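PDB 2UVF: exopolygalacturonase from Yersinia enterocolitica, which probably hydrolyses pectin-derived polygalacturonate from the chain end, as a family 28 glycoside hydrolase, and binds digalacturonic acid in a pocket of its beta-helix. Local coordinates for residues A[442-447]-A[515-520]; A[409-414]-A[471-476]. One frame throughout, in Å; residues are numbered along the deposited sequence.

Interaction 1: residues A[442-447]-A[515-520]; sequences SHTGAW and IPAQFY. With ADA (alpha-D-galactopyranuronic acid), chain C; ADA (alpha-D-galactopyranuronic acid), chain B.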
loop_
_atom_site.group_PDB
_atom_site.type_symbol
_atom_site.label_atom_id
_atom_site.label_comp_id
_atom_site.label_asym_id
_atom_site.label_seq_id
_atom_site.Cartn_x
_atom_site.Cartn_y
_atom_site.Cartn_z
ATOM N N SER A 442 9.798 -8.668 4.718
ATOM C CA SER A 442 10.370 -9.436 5.875
ATOM C C SER A 442 9.716 -10.805 6.008
ATOM O O SER A 442 10.415 -11.810 6.053
ATOM C CB SER A 442 10.392 -8.699 7.211
ATOM O OG SER A 442 10.323 -9.625 8.290
ATOM N N HIS A 443 8.385 -10.829 6.048
ATOM C CA HIS A 443 7.614 -12.074 5.874
ATOM C C HIS A 443 7.653 -12.485 4.394
ATOM O O HIS A 443 6.780 -12.102 3.626
ATOM C CB HIS A 443 6.152 -11.912 6.352
ATOM C CG HIS A 443 5.997 -11.728 7.835
ATOM N ND1 HIS A 443 4.747 -11.670 8.440
ATOM C CD2 HIS A 443 6.925 -11.614 8.838
ATOM C CE1 HIS A 443 4.911 -11.516 9.746
ATOM N NE2 HIS A 443 6.223 -11.481 10.015
ATOM N N THR A 444 8.677 -13.243 3.999
ATOM C CA THR A 444 8.858 -13.630 2.583
ATOM C C THR A 444 8.652 -15.130 2.280
ATOM O O THR A 444 8.932 -15.594 1.159
ATOM C CB THR A 444 10.226 -13.174 2.039
ATOM O OG1 THR A 444 11.262 -13.683 2.880
ATOM C CG2 THR A 444 10.318 -11.650 1.998
ATOM N N GLY A 445 8.133 -15.856 3.274
ATOM C CA GLY A 445 7.879 -17.306 3.223
ATOM C C GLY A 445 7.401 -17.967 1.940
ATOM O O GLY A 445 8.127 -18.754 1.348
ATOM N N ALA A 446 6.175 -17.689 1.519
ATOM C CA ALA A 446 5.631 -18.319 0.305
ATOM C C ALA A 446 6.079 -17.653 -1.009
ATOM O O ALA A 446 5.619 -18.036 -2.090
ATOM C CB ALA A 446 4.097 -18.408 0.368
ATOM N N TRP A 447 6.992 -16.686 -0.912
ATOM C CA TRP A 447 7.456 -15.871 -2.051
ATOM C C TRP A 447 6.611 -14.612 -2.282
ATOM O O TRP A 447 5.386 -14.652 -2.262
ATOM C CB TRP A 447 7.595 -16.690 -3.356
ATOM C CG TRP A 447 8.814 -17.594 -3.374
ATOM C CD1 TRP A 447 8.836 -18.948 -3.169
ATOM C CD2 TRP A 447 10.186 -17.203 -3.593
ATOM N NE1 TRP A 447 10.128 -19.423 -3.250
ATOM C CE2 TRP A 447 10.975 -18.378 -3.510
ATOM C CE3 TRP A 447 10.821 -15.981 -3.849
ATOM C CZ2 TRP A 447 12.367 -18.364 -3.674
ATOM C CZ3 TRP A 447 12.204 -15.966 -4.017
ATOM C CH2 TRP A 447 12.962 -17.151 -3.928
ATOM N N ILE A 515 15.115 -24.569 3.047
ATOM C CA ILE A 515 15.611 -23.767 1.915
ATOM C C ILE A 515 15.556 -22.268 2.296
ATOM O O ILE A 515 14.464 -21.711 2.510
ATOM C CB ILE A 515 14.821 -24.024 0.589
ATOM C CG1 ILE A 515 14.873 -25.505 0.181
ATOM C CG2 ILE A 515 15.335 -23.106 -0.538
ATOM C CD1 ILE A 515 14.122 -25.826 -1.130
ATOM N N PRO A 516 16.736 -21.615 2.383
ATOM C CA PRO A 516 16.834 -20.243 2.918
ATOM C C PRO A 516 16.311 -19.108 2.000
ATOM O O PRO A 516 16.026 -19.323 0.809
ATOM C CB PRO A 516 18.334 -20.084 3.208
ATOM C CG PRO A 516 19.011 -21.025 2.258
ATOM C CD PRO A 516 18.047 -22.153 1.969
ATOM N N ALA A 517 16.191 -17.913 2.580
ATOM C CA ALA A 517 15.610 -16.753 1.905
ATOM C C ALA A 517 16.600 -16.113 0.946
ATOM O O ALA A 517 17.818 -16.164 1.164
ATOM C CB ALA A 517 15.105 -15.725 2.923
ATOM N N GLN A 518 16.059 -15.503 -0.107
ATOM C CA GLN A 518 16.859 -14.896 -1.172
ATOM C C GLN A 518 16.069 -13.861 -1.972
ATOM O O GLN A 518 14.870 -14.015 -2.210
ATOM C CB GLN A 518 17.429 -15.977 -2.105
ATOM C CG GLN A 518 16.368 -16.900 -2.724
ATOM C CD GLN A 518 16.912 -18.271 -3.149
ATOM O OE1 GLN A 518 17.798 -18.367 -4.003
ATOM N NE2 GLN A 518 16.361 -19.335 -2.565
ATOM N N PHE A 519 16.765 -12.805 -2.378
ATOM C CA PHE A 519 16.221 -11.808 -3.287
ATOM C C PHE A 519 16.956 -11.884 -4.619
ATOM O O PHE A 519 18.185 -11.899 -4.663
ATOM C CB PHE A 519 16.337 -10.406 -2.688
ATOM C CG PHE A 519 15.573 -10.225 -1.404
ATOM C CD1 PHE A 519 14.175 -10.230 -1.400
ATOM C CD2 PHE A 519 16.250 -10.038 -0.199
ATOM C CE1 PHE A 519 13.462 -10.068 -0.218
ATOM C CE2 PHE A 519 15.553 -9.862 0.984
ATOM C CZ PHE A 519 14.153 -9.880 0.979
ATOM N N TYR A 520 16.192 -11.976 -5.700
ATOM C CA TYR A 520 16.764 -11.988 -7.038
ATOM C C TYR A 520 15.803 -11.434 -8.097
ATOM O O TYR A 520 14.574 -11.440 -7.915
ATOM C CB TYR A 520 17.321 -13.381 -7.410
ATOM C CG TYR A 520 16.296 -14.459 -7.651
ATOM C CD1 TYR A 520 15.713 -14.621 -8.905
ATOM C CD2 TYR A 520 15.923 -15.338 -6.625
ATOM C CE1 TYR A 520 14.758 -15.615 -9.130
ATOM C CE2 TYR A 520 14.973 -16.338 -6.842
ATOM C CZ TYR A 520 14.401 -16.469 -8.095
ATOM O OH TYR A 520 13.454 -17.449 -8.316
HETATM C C1 ADA C . 5.252 -7.864 9.540
HETATM C C2 ADA C . 4.674 -7.935 8.112
HETATM C C3 ADA C . 3.312 -7.215 8.124
HETATM C C4 ADA C . 2.353 -7.896 9.149
HETATM C C5 ADA C . 2.996 -7.876 10.554
HETATM C C6 ADA C . 2.224 -8.534 11.731
HETATM O O2 ADA C . 5.581 -7.362 7.149
HETATM O O3 ADA C . 2.749 -7.171 6.816
HETATM O O4 ADA C . 2.040 -9.238 8.763
HETATM O O5 ADA C . 4.338 -8.451 10.522
HETATM O O6B ADA C . 2.879 -9.317 12.453
HETATM O O6A ADA C . 1.015 -8.245 11.908
HETATM C C1 ADA B . 6.708 -3.310 10.455
HETATM C C2 ADA B . 5.290 -3.886 10.648
HETATM C C3 ADA B . 5.396 -4.971 11.744
HETATM C C4 ADA B . 6.111 -6.163 11.086
HETATM C C5 ADA B . 7.525 -5.672 10.725
HETATM C C6 ADA B . 8.324 -6.771 9.986
HETATM O O1 ADA B . 7.302 -2.805 11.687
HETATM O O2 ADA B . 4.327 -2.899 10.941
HETATM O O3 ADA B . 4.124 -5.308 12.351
HETATM O O4 ADA B . 5.433 -6.459 9.839
HETATM O O5 ADA B . 7.499 -4.415 9.920
HETATM O O6B ADA B . 8.171 -6.873 8.741
HETATM O O6A ADA B . 9.089 -7.500 10.667
#

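Interaction 2: residues A[409-414]-A[471-476]; sequences AGTGEK and STIGGG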
loop_
_atom_site.group_PDB
_atom_site.type_symbol
_atom_site.label_atom_id
_atom_site.label_comp_id
_atom_site.label_asym_id
_atom_site.label_seq_id
_atom_site.Cartn_x
_atom_site.Cartn_y
_atom_site.Cartn_z
ATOM N N ALA A 409 4.322 -12.736 2.794
ATOM C CA ALA A 409 4.038 -14.070 2.256
ATOM C C ALA A 409 4.226 -15.236 3.253
ATOM O O ALA A 409 4.330 -16.399 2.853
ATOM C CB ALA A 409 4.815 -14.293 0.990
ATOM N N GLY A 410 4.222 -14.922 4.546
ATOM C CA GLY A 410 4.327 -15.937 5.584
ATOM C C GLY A 410 5.759 -16.075 6.061
ATOM O O GLY A 410 6.653 -15.366 5.597
ATOM N N THR A 411 5.989 -16.979 7.009
ATOM C CA THR A 411 7.308 -17.100 7.619
ATOM C C THR A 411 7.673 -18.554 7.938
ATOM O O THR A 411 6.894 -19.285 8.569
ATOM C CB THR A 411 7.461 -16.200 8.902
ATOM O OG1 THR A 411 6.613 -16.668 9.957
ATOM C CG2 THR A 411 7.083 -14.778 8.609
ATOM N N GLY A 412 8.862 -18.949 7.494
ATOM C CA GLY A 412 9.437 -20.249 7.829
ATOM C C GLY A 412 9.000 -21.376 6.914
ATOM O O GLY A 412 8.567 -21.135 5.783
ATOM N N GLU A 413 9.094 -22.608 7.428
ATOM C CA GLU A 413 8.874 -23.826 6.644
ATOM C C GLU A 413 7.417 -24.080 6.281
ATOM O O GLU A 413 7.136 -24.582 5.193
ATOM C CB GLU A 413 9.465 -25.048 7.366
ATOM C CG GLU A 413 9.884 -26.197 6.442
ATOM C CD GLU A 413 11.005 -25.828 5.445
ATOM O OE1 GLU A 413 11.741 -24.851 5.685
ATOM O OE2 GLU A 413 11.162 -26.534 4.422
ATOM N N LYS A 414 6.501 -23.750 7.191
ATOM C CA LYS A 414 5.066 -23.984 6.977
ATOM C C LYS A 414 4.428 -23.018 5.971
ATOM O O LYS A 414 3.238 -23.144 5.671
ATOM C CB LYS A 414 4.302 -23.881 8.304
ATOM C CG LYS A 414 4.763 -24.803 9.411
ATOM C CD LYS A 414 3.914 -26.053 9.499
ATOM C CE LYS A 414 4.100 -26.741 10.845
ATOM N NZ LYS A 414 3.088 -27.817 11.039
ATOM N N SER A 471 17.267 -15.573 6.856
ATOM C CA SER A 471 17.455 -16.934 6.359
ATOM C C SER A 471 16.448 -17.945 6.929
ATOM O O SER A 471 16.062 -18.896 6.235
ATOM C CB SER A 471 18.891 -17.404 6.631
ATOM O OG SER A 471 19.121 -18.710 6.130
ATOM N N THR A 472 16.019 -17.736 8.177
ATOM C CA THR A 472 15.010 -18.608 8.808
ATOM C C THR A 472 13.595 -18.466 8.225
ATOM O O THR A 472 12.826 -19.432 8.237
ATOM C CB THR A 472 14.953 -18.467 10.357
ATOM O OG1 THR A 472 14.778 -17.091 10.733
ATOM C CG2 THR A 472 16.223 -19.019 11.000
ATOM N N ILE A 473 13.257 -17.283 7.711
ATOM C CA ILE A 473 11.936 -17.053 7.094
ATOM C C ILE A 473 11.773 -17.800 5.759
ATOM O O ILE A 473 10.670 -18.248 5.406
ATOM C CB ILE A 473 11.615 -15.539 6.954
ATOM C CG1 ILE A 473 11.353 -14.942 8.338
ATOM C CG2 ILE A 473 10.388 -15.324 6.068
ATOM C CD1 ILE A 473 11.575 -13.465 8.449
ATOM N N GLY A 474 12.871 -17.944 5.028
ATOM C CA GLY A 474 12.847 -18.641 3.750
ATOM C C GLY A 474 12.113 -17.842 2.697
ATOM O O GLY A 474 11.787 -16.666 2.911
ATOM N N GLY A 475 11.844 -18.487 1.564
ATOM C CA GLY A 475 11.217 -17.819 0.430
ATOM C C GLY A 475 12.075 -16.673 -0.085
ATOM O O GLY A 475 13.265 -16.850 -0.372
ATOM N N GLY A 476 11.474 -15.492 -0.180
ATOM C CA GLY A 476 12.156 -14.318 -0.687
ATOM C C GLY A 476 11.248 -13.514 -1.594
ATOM O O GLY A 476 10.032 -13.679 -1.584
#

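Interaction 1: residues A[442-447]-A[515-520]
Thr444 and Ala517 make the nearest backbone approach between residues 442-447 and 515-520, with their CA atoms 7.5 Å apart; no hydrogen bond joins the two segments, and the contact is made mainly by side chains. The setting is the right-handed parallel beta-helix of family 28: residues 442-447 link strand 438-441 to strand 448-459, while residues 515-517 are loop and 518-520 begin strand 518-532. A type I turn from Thr444 to Trp447, closed by the bond from Trp447 N to Thr444 O, carries the indole across to the second segment. There the far corner of its six-membered ring meets two residues. Trp447 CH2 lies 3.6 Å from Gln518 CG, and the same carbon is 3.6 Å from Tyr520 CE2. Main chain takes part as well, Trp447 CZ3 reaching Gln518 O at 3.8 Å. The two aromatic rings meet obliquely, their planes at 74° and the centroids of the six-membered rings 5.8 Å apart. Gln518 brings its CG to the CH2 corner of the indole by placing it between backbone N and carbonyl carbon (chi1 56°). Arg478 makes a cation-pi contact with Trp447 and a hydrogen bond to Tyr520 OH. Nearer the pocket, Thr444 CG2 touches Phe519 CE1 at 4.2 Å, the two side chains crossing at about a right angle. The threonine hydroxyl is occupied elsewhere, by Ser469 OG and Gly474 O. The other end of 442-447 serves the ligand pocket. Ser442 CB approaches carboxylate oxygen O6B of the chain B galacturonate at 3.3 Å. His443, its ND1 hydrogen-bonded to Tyr233 OH, lays one ring face against the chain C sugar. Sugar C1 sits over that face, offset toward the rim and 3.7 Å from His443 CE1.

Interaction 2: residues A[409-414]-A[471-476]
Gly412 and Ile473 come within 4.1 Å of each other at their CA atoms, the closest backbone approach between residues 409-414 and 471-476, two loops on the same side of the family 28 beta-helix. Polar contact across them rests on one backbone hydrogen bond, from Gly412 N to Ile473 O at 2.8 Å. It is bent, with 144° at the hydrogen, and the donor sits 25° from the carbonyl plane. A CA-H...O contact from Gly412 CA to Thr472 O, 3.5 Å long, adds a second backbone link, so one glycine addresses two successive carbonyls.

Apolar contact centres on Ile473. Its CG2 branch, anti to the backbone N, rests against the main chain of the first loop, 3.8 Å from Gly410 O and 3.9 Å from Thr411 CA. On its other branch, Ile473 CG1 meets Thr411 CB at 4.1 Å. All five touching residues are buried.

Further bonds secure each loop to its surroundings: Tyr235 OH bonds to Thr411 N, Lys514 N to Glu413 OE1, and the hydroxyls of Thr472 and Thr470 to each other. The contact thus joins two loops near the sugar-binding pocket, the Ile473 side chain being about 7 Å from a bound galacturonate at the nearest atoms. Residues 409-414 follow strand 405-408 and precede strand 421-427, whereas residues 471-476 connect strand 463-470 to strand 476-490.

Overall arrangement
From the N terminus, the chain reaches residues 409-414 first, then 442-447, 471-476 and finally 515-520. Interaction 2 closes a loop with 56 intervening residues and interaction 1 one with 67; because their segments alternate, the two closures cross. Each reaches past the adjacent turn of the beta-helix to a segment two turns further on, through loops leaving strands 405-408, 438-441 and 463-470 and the approach to strand 518-532. Their centres lie about 6 Å apart and they touch directly: probable hydrogen bonds join Ala446 N to Ala409 O and His443 O to Ala409 N. Side chains meet there too, Thr411 packing on His443, which ties interaction 2 to the sugar-binding end of interaction 1.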